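Hypothetical protein ST1066 (Sulfolobus tokodaii, PDB 2PJZ) probably binds and hydrolyses ATP as the ATP-binding subunit of an ABC transporter, possibly one for cobalt. Local coordinates at residues A[224-228]-A[238-242]; A[3-9]-A[55-61]. All blocks are in the same frame, centred on the assembly; numbering follows the deposited sequence. Where two conformers were deposited one is given.

From the N terminus, strand 2-11 pairs with strand 17-28 and, on its other side, with residues 55-61. The latter is contact 2, with 45 residues between its segments. The loop it closes holds strands 17-28 and 32-36, a probable Walker A loop and helix 43-50. It joins two strands of the N-terminal antiparallel sheet, with I9 near the probable Walker A loop. The chain then builds the rest of the mixed sheet and its helices before strand 216-220. Contact 1 follows, closing the mouth of the short hairpin 228-232/235-241 in a third sheet. The two contacts lie in series, so they neither nest nor cross. The centres of contact 1 and contact 2 are about 30 Å apart.

Contact 1: A[224-228]-A[238-242]; sequences NDALL and SIVKG
I239 pairs with L228 at the open end of an antiparallel hairpin. I239 N donates a nearly straight bond to L228 O (2.8 Å, N-H...O angle 172°). Two amides share the carbonyl in return. I239 O receives weak bonds from L227 N at 2.7 Å and from L228 N at 3.4 Å. Two residues, L227 and L228, are thus set against the single I239, a classic beta bulge.

The I239 side chain can be followed outward. The I239 CB sits 3.6 Å from L228 O, close beside the main bond. CG1 lies beside the backbone N (chi1 -61°) and stays near that same oxygen. From there the chain runs on extended (chi2 169°) and carries I239 CD1 to 4.3 Å from L228 CD2. The other branch, CG2, loosely meets L227 CD1. I239 is therefore touched by both residues of the bulge. L227 CD1 also comes within 4.0 Å of K241 N. A226 packs its CB against V240 CG1 and S238 CB. Beyond it, a water bridges the loop at D225 and the strand at K241. K241 N donates to the water oxygen at 2.8 Å, and the water donates to D225 O.

K241 NZ forms a salt bridge with E212 of helix 210-214, and S238 OG bonds to G221 O. Strand 235-241 runs between strands 228-232 and 216-220. The face with L228 and I239 packs on F198 and I208 of the mixed sheet, with L213 of helix 210-214 also touching I239, so the hairpin is joined to the sheet before it.

Contact 2: A[3-9]-A[55-61]; sequences QLKNVGI and PYSGNIF. With SO4 (sulfate ion), chain F.
Q3 and F61 form a hydrogen-bonded antiparallel pair. Q3 N donates to F61 O and F61 N to Q3 O, both at 2.8 Å. K5 and N59 repeat the pattern, but the return bond, N59 N to K5 O, is longer at 3.3 Å. The register then slips by one residue in a beta bulge. Pairing resumes at G8 and S57, which exchange N-H...O bonds in both directions.

On one face, Q3 OE1 lies 3.6 Å from F61 CB, with amide and ring planes 34° apart. K5 CG reaches the edge of the F61 ring. On the other face, I60 is the hub. I60 CG1 meets V7 CG2 at 3.6 Å, and the two side chains cross at about a right angle. I60 CG2 lies alongside L4 CD1. I60 CD1 sits 3.8 Å above the centre of the Y56 ring. Y56 has its CG between the backbone N and carbonyl carbon (chi1 51°), which brings the ring beneath I60. Replacing I60 with an alanine would probably take the CD1 contact away from the Y56 ring and open a gap beside V7 and L4.

Farther out, S57 OG accepts from a water that also donates to N6 O. S57 OG donates to O3 of a sulfate, probably from the crystallisation liquor, at a short 2.5 Å.

Y56 OH bonds to E66, and R68 makes a cation-pi contact with the ring. Strand 2-11 is flanked by strands 17-28 and 59-62 in the antiparallel sheet of the ABC ATPase fold. L4 and I9 pack on helix 43-50, which follows the probable Walker A loop.

Contact 1: A[224-228]-A[238-242]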
ATOM      1  N   ASN A 224     -14.894  -8.688 -24.489  1.00 43.46           N
ATOM      2  CA  ASN A 224     -15.905  -7.623 -24.611  1.00 43.75           C
ATOM      3  C   ASN A 224     -16.523  -7.080 -23.322  1.00 42.71           C
ATOM      4  O   ASN A 224     -16.629  -5.861 -23.156  1.00 43.21           O
ATOM      5  CB  ASN A 224     -17.010  -8.020 -25.604  1.00 44.49           C
ATOM      6  CG  ASN A 224     -16.693  -7.580 -27.029  1.00 46.99           C
ATOM      7  OD1 ASN A 224     -15.620  -7.876 -27.563  1.00 50.48           O
ATOM      8  ND2 ASN A 224     -17.628  -6.866 -27.651  1.00 49.68           N
ATOM      9  N   ASP A 225     -16.940  -7.963 -22.422  1.00 41.42           N
ATOM     10  CA  ASP A 225     -17.599  -7.502 -21.201  1.00 40.36           C
ATOM     11  C   ASP A 225     -16.648  -7.504 -19.998  1.00 38.08           C
ATOM     12  O   ASP A 225     -17.075  -7.674 -18.854  1.00 37.81           O
ATOM     13  CB  ASP A 225     -18.841  -8.356 -20.908  1.00 41.25           C
ATOM     14  CG  ASP A 225     -19.767  -7.722 -19.867  1.00 43.99           C
ATOM     15  OD1 ASP A 225     -20.234  -8.452 -18.964  1.00 45.65           O
ATOM     16  OD2 ASP A 225     -20.023  -6.497 -19.949  1.00 48.27           O
ATOM     17  N   ALA A 226     -15.361  -7.302 -20.260  1.00 35.46           N
ATOM     18  CA  ALA A 226     -14.332  -7.404 -19.208  1.00 32.50           C
ATOM     19  C   ALA A 226     -14.500  -6.353 -18.102  1.00 30.57           C
ATOM     20  O   ALA A 226     -14.843  -5.213 -18.382  1.00 31.19           O
ATOM     21  CB  ALA A 226     -12.949  -7.323 -19.831  1.00 32.46           C
ATOM     22  N   LEU A 227     -14.283  -6.736 -16.847  1.00 27.99           N
ATOM     23  CA  LEU A 227     -14.285  -5.768 -15.752  1.00 26.30           C
ATOM     24  C   LEU A 227     -13.086  -4.823 -15.883  1.00 25.73           C
ATOM     25  O   LEU A 227     -13.165  -3.628 -15.546  1.00 25.02           O
ATOM     26  CB  LEU A 227     -14.231  -6.477 -14.406  1.00 26.28           C
ATOM     27  CG  LEU A 227     -15.422  -7.308 -13.927  1.00 26.08           C
ATOM     28  CD1 LEU A 227     -14.899  -8.382 -12.986  1.00 24.44           C
ATOM     29  CD2 LEU A 227     -16.468  -6.428 -13.211  1.00 24.58           C
ATOM     30  N   LEU A 228     -11.971  -5.365 -16.366  1.00 23.76           N
ATOM     31  CA  LEU A 228     -10.776  -4.553 -16.610  1.00 23.09           C
ATOM     32  C   LEU A 228      -9.893  -5.239 -17.631  1.00 23.03           C
ATOM     33  O   LEU A 228      -9.684  -6.444 -17.545  1.00 22.92           O
ATOM     34  CB  LEU A 228      -9.997  -4.358 -15.296  1.00 22.78           C
ATOM     35  CG  LEU A 228      -8.689  -3.547 -15.343  1.00 22.18           C
ATOM     36  CD1 LEU A 228      -8.983  -2.100 -15.717  1.00 19.81           C
ATOM     37  CD2 LEU A 228      -7.991  -3.616 -13.979  1.00 20.90           C
ATOM     38  N   SER A 238      -7.473  -9.892 -19.957  1.00 27.14           N
ATOM     39  CA  SER A 238      -8.782  -9.462 -19.493  1.00 26.11           C
ATOM     40  C   SER A 238      -9.168 -10.111 -18.192  1.00 25.52           C
ATOM     41  O   SER A 238      -9.016 -11.330 -18.009  1.00 24.68           O
ATOM     42  CB  SER A 238      -9.859  -9.736 -20.546  1.00 26.10           C
ATOM     43  OG  SER A 238      -9.658  -8.909 -21.670  1.00 26.12           O
ATOM     44  N   ILE A 239      -9.696  -9.279 -17.291  1.00 24.63           N
ATOM     45  CA  ILE A 239     -10.321  -9.741 -16.064  1.00 24.65           C
ATOM     46  C   ILE A 239     -11.834  -9.739 -16.332  1.00 25.91           C
ATOM     47  O   ILE A 239     -12.442  -8.677 -16.585  1.00 24.07           O
ATOM     48  CB  ILE A 239      -9.909  -8.849 -14.852  1.00 23.97           C
ATOM     49  CG1 ILE A 239      -8.380  -8.916 -14.655  1.00 24.48           C
ATOM     50  CG2 ILE A 239     -10.596  -9.287 -13.611  1.00 22.03           C
ATOM     51  CD1 ILE A 239      -7.808  -7.892 -13.667  1.00 26.19           C
ATOM     52  N   VAL A 240     -12.410 -10.944 -16.310  1.00 27.66           N
ATOM     53  CA  VAL A 240     -13.811 -11.181 -16.690  1.00 29.21           C
ATOM     54  C   VAL A 240     -14.646 -11.779 -15.536  1.00 31.07           C
ATOM     55  O   VAL A 240     -14.163 -12.594 -14.744  1.00 31.35           O
ATOM     56  CB  VAL A 240     -13.893 -12.081 -17.954  1.00 29.22           C
ATOM     57  CG1 VAL A 240     -13.167 -11.427 -19.140  1.00 28.42           C
ATOM     58  CG2 VAL A 240     -13.294 -13.453 -17.674  1.00 29.26           C
ATOM     59  N   LYS A 241     -15.904 -11.362 -15.439  1.00 33.16           N
ATOM     60  CA  LYS A 241     -16.801 -11.857 -14.406  1.00 35.52           C
ATOM     61  C   LYS A 241     -17.263 -13.275 -14.765  1.00 37.16           C
ATOM     62  O   LYS A 241     -17.607 -13.548 -15.909  1.00 37.38           O
ATOM     63  CB  LYS A 241     -18.002 -10.919 -14.260  1.00 35.79           C
ATOM     64  CG  LYS A 241     -18.703 -11.075 -12.943  1.00 37.06           C
ATOM     65  CD  LYS A 241     -19.581  -9.865 -12.592  1.00 38.60           C
ATOM     66  CE  LYS A 241     -19.959  -9.932 -11.132  1.00 38.25           C
ATOM     67  NZ  LYS A 241     -18.808  -9.504 -10.278  1.00 40.03           N
ATOM     68  N   GLY A 242     -17.260 -14.177 -13.794  1.00 39.13           N
ATOM     69  CA  GLY A 242     -17.592 -15.574 -14.083  1.00 41.84           C
ATOM     70  C   GLY A 242     -16.527 -16.313 -14.886  1.00 43.27           C
ATOM     71  O   GLY A 242     -15.368 -15.888 -14.924  1.00 43.73           O
TER
HETATM   72  O   HOH W   1     -16.817  -9.737 -17.517  1.00 38.06           O

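Contact 2: A[3-9]-A[55-61]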
ATOM      1  N   GLN A   3      -3.274  13.287  -5.604  1.00  7.50           N
ATOM      2  CA  GLN A   3      -3.193  13.324  -7.074  1.00  7.13           C
ATOM      3  C   GLN A   3      -1.758  13.026  -7.486  1.00  8.95           C
ATOM      4  O   GLN A   3      -0.854  13.750  -7.063  1.00  8.31           O
ATOM      5  CB  GLN A   3      -3.527  14.692  -7.634  1.00  9.00           C
ATOM      6  CG  GLN A   3      -4.945  15.197  -7.369  1.00  9.42           C
ATOM      7  CD  GLN A   3      -5.012  16.683  -7.596  1.00 12.37           C
ATOM      8  OE1 GLN A   3      -4.849  17.467  -6.655  1.00 11.01           O
ATOM      9  NE2 GLN A   3      -5.186  17.086  -8.859  1.00 10.67           N
ATOM     10  N   LEU A   4      -1.562  11.974  -8.291  1.00  7.02           N
ATOM     11  CA  LEU A   4      -0.252  11.776  -8.970  1.00  8.44           C
ATOM     12  C   LEU A   4      -0.439  12.231 -10.380  1.00  8.67           C
ATOM     13  O   LEU A   4      -1.323  11.706 -11.124  1.00  8.72           O
ATOM     14  CB  LEU A   4       0.222  10.307  -8.926  1.00  7.58           C
ATOM     15  CG  LEU A   4       0.808   9.765  -7.612  1.00 11.10           C
ATOM     16  CD1 LEU A   4      -0.148   9.894  -6.420  1.00 10.51           C
ATOM     17  CD2 LEU A   4       1.255   8.318  -7.811  1.00 12.27           C
ATOM     18  N   LYS A   5       0.313  13.253 -10.793  0.50  8.37           N
ATOM     19  CA  LYS A   5       0.154  13.794 -12.159  0.50  8.98           C
ATOM     20  C   LYS A   5       1.438  13.653 -12.964  0.50  8.72           C
ATOM     21  O   LYS A   5       2.362  14.461 -12.814  0.50  9.06           O
ATOM     22  CB  LYS A   5      -0.295  15.274 -12.169  0.50  8.81           C
ATOM     23  CG  LYS A   5      -1.441  15.648 -11.211  0.50 10.66           C
ATOM     24  CD  LYS A   5      -2.768  14.945 -11.514  0.50 14.50           C
ATOM     25  CE  LYS A   5      -3.467  15.466 -12.804  0.50 15.81           C
ATOM     26  NZ  LYS A   5      -4.792  14.790 -13.017  0.50 10.87           N
ATOM     27  N   ASN A   6       1.479  12.615 -13.794  1.00  9.20           N
ATOM     28  CA  ASN A   6       2.615  12.285 -14.666  1.00  9.11           C
ATOM     29  C   ASN A   6       3.889  12.031 -13.841  1.00  8.81           C
ATOM     30  O   ASN A   6       4.944  12.625 -14.089  1.00  8.58           O
ATOM     31  CB  ASN A   6       2.868  13.422 -15.680  1.00 10.88           C
ATOM     32  CG  ASN A   6       3.802  12.991 -16.810  1.00 13.65           C
ATOM     33  OD1 ASN A   6       3.700  11.870 -17.304  1.00 14.11           O
ATOM     34  ND2 ASN A   6       4.712  13.871 -17.202  1.00 14.54           N
ATOM     35  N   VAL A   7       3.769  11.154 -12.852  1.00  8.70           N
ATOM     36  CA  VAL A   7       4.898  10.832 -11.973  1.00  7.40           C
ATOM     37  C   VAL A   7       5.851   9.834 -12.646  1.00  7.86           C
ATOM     38  O   VAL A   7       5.405   8.882 -13.288  1.00  7.69           O
ATOM     39  CB  VAL A   7       4.393  10.286 -10.615  1.00  6.93           C
ATOM     40  CG1 VAL A   7       5.574   9.828  -9.715  1.00  7.50           C
ATOM     41  CG2 VAL A   7       3.617  11.403  -9.912  1.00  7.30           C
ATOM     42  N   GLY A   8       7.152  10.069 -12.506  1.00  7.28           N
ATOM     43  CA  GLY A   8       8.148   9.089 -12.984  1.00  8.33           C
ATOM     44  C   GLY A   8       9.110   8.868 -11.824  1.00  8.42           C
ATOM     45  O   GLY A   8       9.386   9.798 -11.038  1.00  9.16           O
ATOM     46  N   ILE A   9       9.590   7.641 -11.652  1.00  8.42           N
ATOM     47  CA  ILE A   9      10.600   7.389 -10.638  0.50  8.66           C
ATOM     48  C   ILE A   9      11.546   6.321 -11.132  1.00  8.66           C
ATOM     49  O   ILE A   9      11.119   5.354 -11.756  1.00  9.84           O
ATOM     50  CB  ILE A   9      10.016   6.929  -9.274  0.50  8.67           C
ATOM     51  CG1 ILE A   9       8.644   7.561  -8.982  0.50  9.02           C
ATOM     52  CG2 ILE A   9      11.037   7.221  -8.175  0.50  7.37           C
ATOM     53  CD1 ILE A   9       7.945   7.019  -7.763  0.50  8.78           C
ATOM     54  N   PRO A  55      13.035  11.603  -4.413  1.00 10.08           N
ATOM     55  CA  PRO A  55      12.707  12.504  -5.517  1.00 10.01           C
ATOM     56  C   PRO A  55      11.963  11.736  -6.614  1.00  9.26           C
ATOM     57  O   PRO A  55      12.066  10.499  -6.692  1.00  9.73           O
ATOM     58  CB  PRO A  55      14.057  12.950  -6.064  1.00 10.84           C
ATOM     59  CG  PRO A  55      15.065  12.016  -5.511  1.00 10.52           C
ATOM     60  CD  PRO A  55      14.474  11.293  -4.333  1.00 10.85           C
ATOM     61  N   TYR A  56      11.256  12.486  -7.455  1.00  8.19           N
ATOM     62  CA  TYR A  56      10.416  11.920  -8.514  1.00  7.07           C
ATOM     63  C   TYR A  56      10.274  13.022  -9.571  1.00  7.36           C
ATOM     64  O   TYR A  56      10.410  14.225  -9.258  1.00  7.19           O
ATOM     65  CB  TYR A  56       8.995  11.525  -7.943  1.00  6.77           C
ATOM     66  CG  TYR A  56       8.322  12.641  -7.172  1.00  6.44           C
ATOM     67  CD1 TYR A  56       7.424  13.492  -7.801  1.00  7.36           C
ATOM     68  CD2 TYR A  56       8.628  12.873  -5.809  1.00  7.00           C
ATOM     69  CE1 TYR A  56       6.816  14.577  -7.104  1.00  5.46           C
ATOM     70  CE2 TYR A  56       8.051  13.954  -5.113  1.00  6.36           C
ATOM     71  CZ  TYR A  56       7.161  14.782  -5.765  1.00  7.66           C
ATOM     72  OH  TYR A  56       6.589  15.850  -5.101  1.00  8.89           O
ATOM     73  N   SER A  57       9.961  12.637 -10.802  1.00  7.13           N
ATOM     74  CA  SER A  57       9.543  13.630 -11.801  1.00  7.23           C
ATOM     75  C   SER A  57       8.010  13.750 -11.774  1.00  7.29           C
ATOM     76  O   SER A  57       7.317  12.847 -11.232  1.00  6.75           O
ATOM     77  CB  SER A  57      10.039  13.235 -13.180  1.00  8.07           C
ATOM     78  OG  SER A  57       9.486  11.987 -13.581  1.00  8.97           O
ATOM     79  N   GLY A  58       7.497  14.836 -12.348  1.00  7.13           N
ATOM     80  CA  GLY A  58       6.053  15.139 -12.282  1.00  7.84           C
ATOM     81  C   GLY A  58       5.687  15.699 -10.907  1.00  7.76           C
ATOM     82  O   GLY A  58       6.549  16.210 -10.162  1.00  6.81           O
ATOM     83  N   ASN A  59       4.414  15.591 -10.554  1.00  6.73           N
ATOM     84  CA  ASN A  59       3.886  16.273  -9.368  1.00  7.54           C
ATOM     85  C   ASN A  59       2.977  15.368  -8.608  1.00  7.08           C
ATOM     86  O   ASN A  59       2.287  14.536  -9.192  1.00  7.47           O
ATOM     87  CB  ASN A  59       3.154  17.552  -9.811  1.00  6.95           C
ATOM     88  CG  ASN A  59       4.138  18.596 -10.331  1.00 10.95           C
ATOM     89  OD1 ASN A  59       4.296  18.776 -11.559  1.00 16.38           O
ATOM     90  ND2 ASN A  59       4.925  19.128  -9.436  1.00  5.29           N
ATOM     91  N   ILE A  60       3.010  15.488  -7.280  1.00  6.41           N
ATOM     92  CA  ILE A  60       2.120  14.730  -6.397  1.00  5.63           C
ATOM     93  C   ILE A  60       1.507  15.752  -5.454  1.00  5.87           C
ATOM     94  O   ILE A  60       2.244  16.491  -4.758  1.00  6.13           O
ATOM     95  CB  ILE A  60       2.895  13.645  -5.547  1.00  5.80           C
ATOM     96  CG1 ILE A  60       3.616  12.633  -6.495  1.00  4.52           C
ATOM     97  CG2 ILE A  60       1.923  12.911  -4.555  1.00  6.49           C
ATOM     98  CD1 ILE A  60       4.623  11.651  -5.830  1.00  6.33           C
ATOM     99  N   PHE A  61       0.169  15.784  -5.402  1.00  6.03           N
ATOM    100  CA  PHE A  61      -0.544  16.745  -4.537  1.00  6.72           C
ATOM    101  C   PHE A  61      -1.346  16.037  -3.466  1.00  6.48           C
ATOM    102  O   PHE A  61      -2.103  15.111  -3.785  1.00  6.73           O
ATOM    103  CB  PHE A  61      -1.507  17.644  -5.358  1.00  6.25           C
ATOM    104  CG  PHE A  61      -0.808  18.464  -6.433  1.00  7.77           C
ATOM    105  CD1 PHE A  61      -0.333  19.762  -6.163  1.00  6.62           C
ATOM    106  CD2 PHE A  61      -0.600  17.922  -7.674  1.00  6.26           C
ATOM    107  CE1 PHE A  61       0.316  20.529  -7.170  1.00  9.83           C
ATOM    108  CE2 PHE A  61       0.020  18.675  -8.708  1.00  6.20           C
ATOM    109  CZ  PHE A  61       0.514  19.975  -8.431  1.00  7.77           C
TER
HETATM  110  S   SO4 F 505      12.444  10.252 -13.922  1.00 35.21           S
HETATM  111  O1  SO4 F 505      12.891   8.824 -14.247  1.00 27.39           O
HETATM  112  O2  SO4 F 505      13.405  11.422 -14.146  1.00 24.06           O
HETATM  113  O3  SO4 F 505      11.248  10.565 -14.728  1.00 18.23           O
HETATM  114  O4  SO4 F 505      12.035  10.226 -12.503  1.00 32.19           O
HETATM  115  O   HOH W   2      -4.575  17.016  -4.041  1.00  6.45           O
HETATM  116  O   HOH W   3       2.962  16.874 -13.514  1.00 15.82           O
HETATM  117  O   HOH W   4       7.305  12.463 -15.157  1.00 13.70           O